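Local coordinates for ankyrin repeat domain protein (Legionella pneumophila subsp. pneumophila, PDB 6MCA) that acts as a bacterial effector with ankyrin repeats and a cysteine protease-like region, and interacts with the host LARP7 component of the 7SK snRNP complex, at residues A193-S198 with N351-V356. Numbering follows the deposited sequence.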
ATOM      1  N   ALA A 193       0.594   0.041  -5.314  1.00 27.23           N
ATOM      2  CA  ALA A 193       0.980  -1.232  -5.915  1.00 36.87           C
ATOM      3  C   ALA A 193      -0.099  -2.293  -5.714  1.00 26.42           C
ATOM      4  O   ALA A 193      -0.458  -3.014  -6.658  1.00 30.64           O
ATOM      5  CB  ALA A 193       2.315  -1.701  -5.336  1.00 27.45           C
ATOM      6  N   VAL A 194      -0.637  -2.392  -4.497  0.77 22.69           N
ATOM      7  CA  VAL A 194      -1.615  -3.434  -4.211  0.77 25.92           C
ATOM      8  C   VAL A 194      -2.933  -3.151  -4.921  0.77 27.54           C
ATOM      9  O   VAL A 194      -3.632  -4.085  -5.327  0.77 29.02           O
ATOM     10  CB  VAL A 194      -1.791  -3.599  -2.687  0.77 26.97           C
ATOM     11  CG1 VAL A 194      -2.837  -2.639  -2.137  0.77 26.19           C
ATOM     12  CG2 VAL A 194      -2.145  -5.039  -2.347  0.77 31.08           C
ATOM     13  N   VAL A 195      -3.277  -1.877  -5.131  1.00 27.41           N
ATOM     14  CA  VAL A 195      -4.511  -1.556  -5.842  1.00 25.33           C
ATOM     15  C   VAL A 195      -4.380  -1.919  -7.314  1.00 24.42           C
ATOM     16  O   VAL A 195      -5.304  -2.487  -7.914  1.00 28.84           O
ATOM     17  CB  VAL A 195      -4.872  -0.071  -5.651  1.00 26.92           C
ATOM     18  CG1 VAL A 195      -5.869   0.378  -6.711  1.00 13.93           C
ATOM     19  CG2 VAL A 195      -5.437   0.155  -4.262  1.00 17.14           C
ATOM     20  N   LYS A 196      -3.227  -1.613  -7.915  1.00 20.64           N
ATOM     21  CA  LYS A 196      -3.008  -2.016  -9.303  1.00 28.78           C
ATOM     22  C   LYS A 196      -3.065  -3.534  -9.445  1.00 29.97           C
ATOM     23  O   LYS A 196      -3.705  -4.062 -10.368  1.00 18.59           O
ATOM     24  CB  LYS A 196      -1.670  -1.471  -9.803  1.00 21.34           C
ATOM     25  CG  LYS A 196      -1.397  -1.786 -11.261  1.00 30.76           C
ATOM     26  CD  LYS A 196       0.016  -1.404 -11.655  1.00 39.80           C
ATOM     27  CE  LYS A 196       0.378  -1.991 -13.007  1.00 42.65           C
ATOM     28  NZ  LYS A 196       1.799  -1.726 -13.367  1.00 44.91           N
ATOM     29  N   ASP A 197      -2.415  -4.256  -8.527  1.00 21.50           N
ATOM     30  CA  ASP A 197      -2.423  -5.715  -8.605  1.00 22.49           C
ATOM     31  C   ASP A 197      -3.825  -6.279  -8.395  1.00 25.83           C
ATOM     32  O   ASP A 197      -4.205  -7.274  -9.028  1.00 25.06           O
ATOM     33  CB  ASP A 197      -1.450  -6.301  -7.584  1.00 26.42           C
ATOM     34  CG  ASP A 197      -1.337  -7.806  -7.694  1.00 34.70           C
ATOM     35  OD1 ASP A 197      -0.679  -8.283  -8.644  1.00 37.88           O
ATOM     36  OD2 ASP A 197      -1.906  -8.511  -6.835  1.00 35.29           O
ATOM     37  N   SER A 198      -4.613  -5.654  -7.515  1.00 25.48           N
ATOM     38  CA  SER A 198      -5.975  -6.105  -7.273  1.00 25.67           C
ATOM     39  C   SER A 198      -6.849  -5.895  -8.498  1.00 27.91           C
ATOM     40  O   SER A 198      -7.670  -6.752  -8.832  1.00 28.48           O
ATOM     41  CB  SER A 198      -6.558  -5.376  -6.064  1.00 15.42           C
ATOM     42  OG  SER A 198      -7.968  -5.506  -6.015  1.00 26.29           O
ATOM     43  N   ASN A 351      -9.690   6.878   0.106  1.00 19.94           N
ATOM     44  CA  ASN A 351      -9.446   7.886  -0.920  1.00 26.54           C
ATOM     45  C   ASN A 351      -8.751   7.278  -2.131  1.00 24.72           C
ATOM     46  O   ASN A 351      -9.089   7.601  -3.276  1.00 17.85           O
ATOM     47  CB  ASN A 351      -8.617   9.036  -0.347  1.00 26.68           C
ATOM     48  CG  ASN A 351      -9.427   9.948   0.553  1.00 27.86           C
ATOM     49  OD1 ASN A 351     -10.657   9.904   0.556  1.00 30.26           O
ATOM     50  ND2 ASN A 351      -8.738  10.784   1.322  1.00 27.85           N
ATOM     51  N   VAL A 352      -7.780   6.392  -1.900  1.00 33.46           N
ATOM     52  CA  VAL A 352      -7.106   5.744  -3.022  1.00 25.56           C
ATOM     53  C   VAL A 352      -8.054   4.785  -3.736  1.00 31.30           C
ATOM     54  O   VAL A 352      -8.055   4.701  -4.970  1.00 22.33           O
ATOM     55  CB  VAL A 352      -5.825   5.034  -2.549  1.00 29.64           C
ATOM     56  CG1 VAL A 352      -5.135   4.359  -3.724  1.00 16.72           C
ATOM     57  CG2 VAL A 352      -4.887   6.027  -1.882  1.00 16.42           C
ATOM     58  N   GLN A 353      -8.876   4.052  -2.978  1.00 19.89           N
ATOM     59  CA  GLN A 353      -9.827   3.132  -3.601  1.00 17.70           C
ATOM     60  C   GLN A 353     -10.805   3.873  -4.503  1.00 28.39           C
ATOM     61  O   GLN A 353     -11.131   3.401  -5.599  1.00 22.19           O
ATOM     62  CB  GLN A 353     -10.599   2.342  -2.541  1.00 23.53           C
ATOM     63  CG  GLN A 353      -9.753   1.561  -1.551  1.00 31.06           C
ATOM     64  CD  GLN A 353      -8.617   0.808  -2.208  1.00 31.84           C
ATOM     65  OE1 GLN A 353      -8.838  -0.092  -3.018  1.00 34.03           O
ATOM     66  NE2 GLN A 353      -7.390   1.172  -1.857  1.00 23.04           N
ATOM     67  N   ALA A 354     -11.281   5.040  -4.061  1.00 23.97           N
ATOM     68  CA  ALA A 354     -12.277   5.787  -4.821  1.00 17.98           C
ATOM     69  C   ALA A 354     -11.751   6.300  -6.155  1.00 17.64           C
ATOM     70  O   ALA A 354     -12.550   6.773  -6.969  1.00 20.21           O
ATOM     71  CB  ALA A 354     -12.801   6.959  -3.990  1.00 23.81           C
ATOM     72  N   VAL A 355     -10.441   6.221  -6.400  1.00 20.12           N
ATOM     73  CA  VAL A 355      -9.886   6.683  -7.669  1.00 16.83           C
ATOM     74  C   VAL A 355     -10.458   5.887  -8.837  1.00 23.97           C
ATOM     75  O   VAL A 355     -10.662   6.434  -9.929  1.00 25.39           O
ATOM     76  CB  VAL A 355      -8.345   6.607  -7.627  1.00 28.82           C
ATOM     77  CG1 VAL A 355      -7.753   6.739  -9.023  1.00 16.14           C
ATOM     78  CG2 VAL A 355      -7.787   7.681  -6.709  1.00 20.28           C
ATOM     79  N   VAL A 356     -10.750   4.607  -8.627  1.00 19.93           N
ATOM     80  CA  VAL A 356     -11.199   3.722  -9.702  1.00 24.46           C
ATOM     81  C   VAL A 356     -12.541   4.193 -10.261  1.00 22.25           C
ATOM     82  O   VAL A 356     -12.622   4.476 -11.468  1.00 23.98           O
ATOM     83  CB  VAL A 356     -11.254   2.258  -9.229  1.00 30.13           C
ATOM     84  CG1 VAL A 356     -11.896   1.378 -10.290  1.00 26.13           C
ATOM     85  CG2 VAL A 356      -9.860   1.757  -8.878  1.00 17.83           C
TER
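In what is probably the cysteine protease-like part of the effector, helix 188-202 meets the junction of helices 348-353 and 355-364 through Val195, whose CG2 methyl reaches both Gln353 and Val352. The backbones are closest at Val195 and Gln353, with CA atoms 7.4 Å apart. Val195 CG2 sits before the end of the Gln353 amide, between its nitrogen and oxygen: it is 3.3 Å from Gln353 NE2 and 3.6 Å from Gln353 OE1. The same methyl meets Val352 CG1 at 4.2 Å, an apolar touch. Although the CB of Gln353 is not aimed at helix 188-202, the bend at its second torsion (chi2 -44°) turns the side chain back along its own helix and carries the amide to Val195. There NE2 donates to Trp349 O one turn earlier, while OE1 receives a weak hydrogen bond from Arg162. Val352 also touches Cys269 on strand 266-273, and Asn351 hydrogen-bonds to Ala267 O there, so 351-356 joins helix 188-202 to the five-stranded antiparallel sheet. Trp383 of helix 373-399 adds a further neighbour, its NE1 hydrogen-bonded to Ser198 OG and its side chain touching Gln353. The buried amide thus finds polar partners, one of them weak, on residues other than Val195, and the valine supplies only a van der Waals surface against it; dispersion and burial, rather than directed bonds, join these two segments.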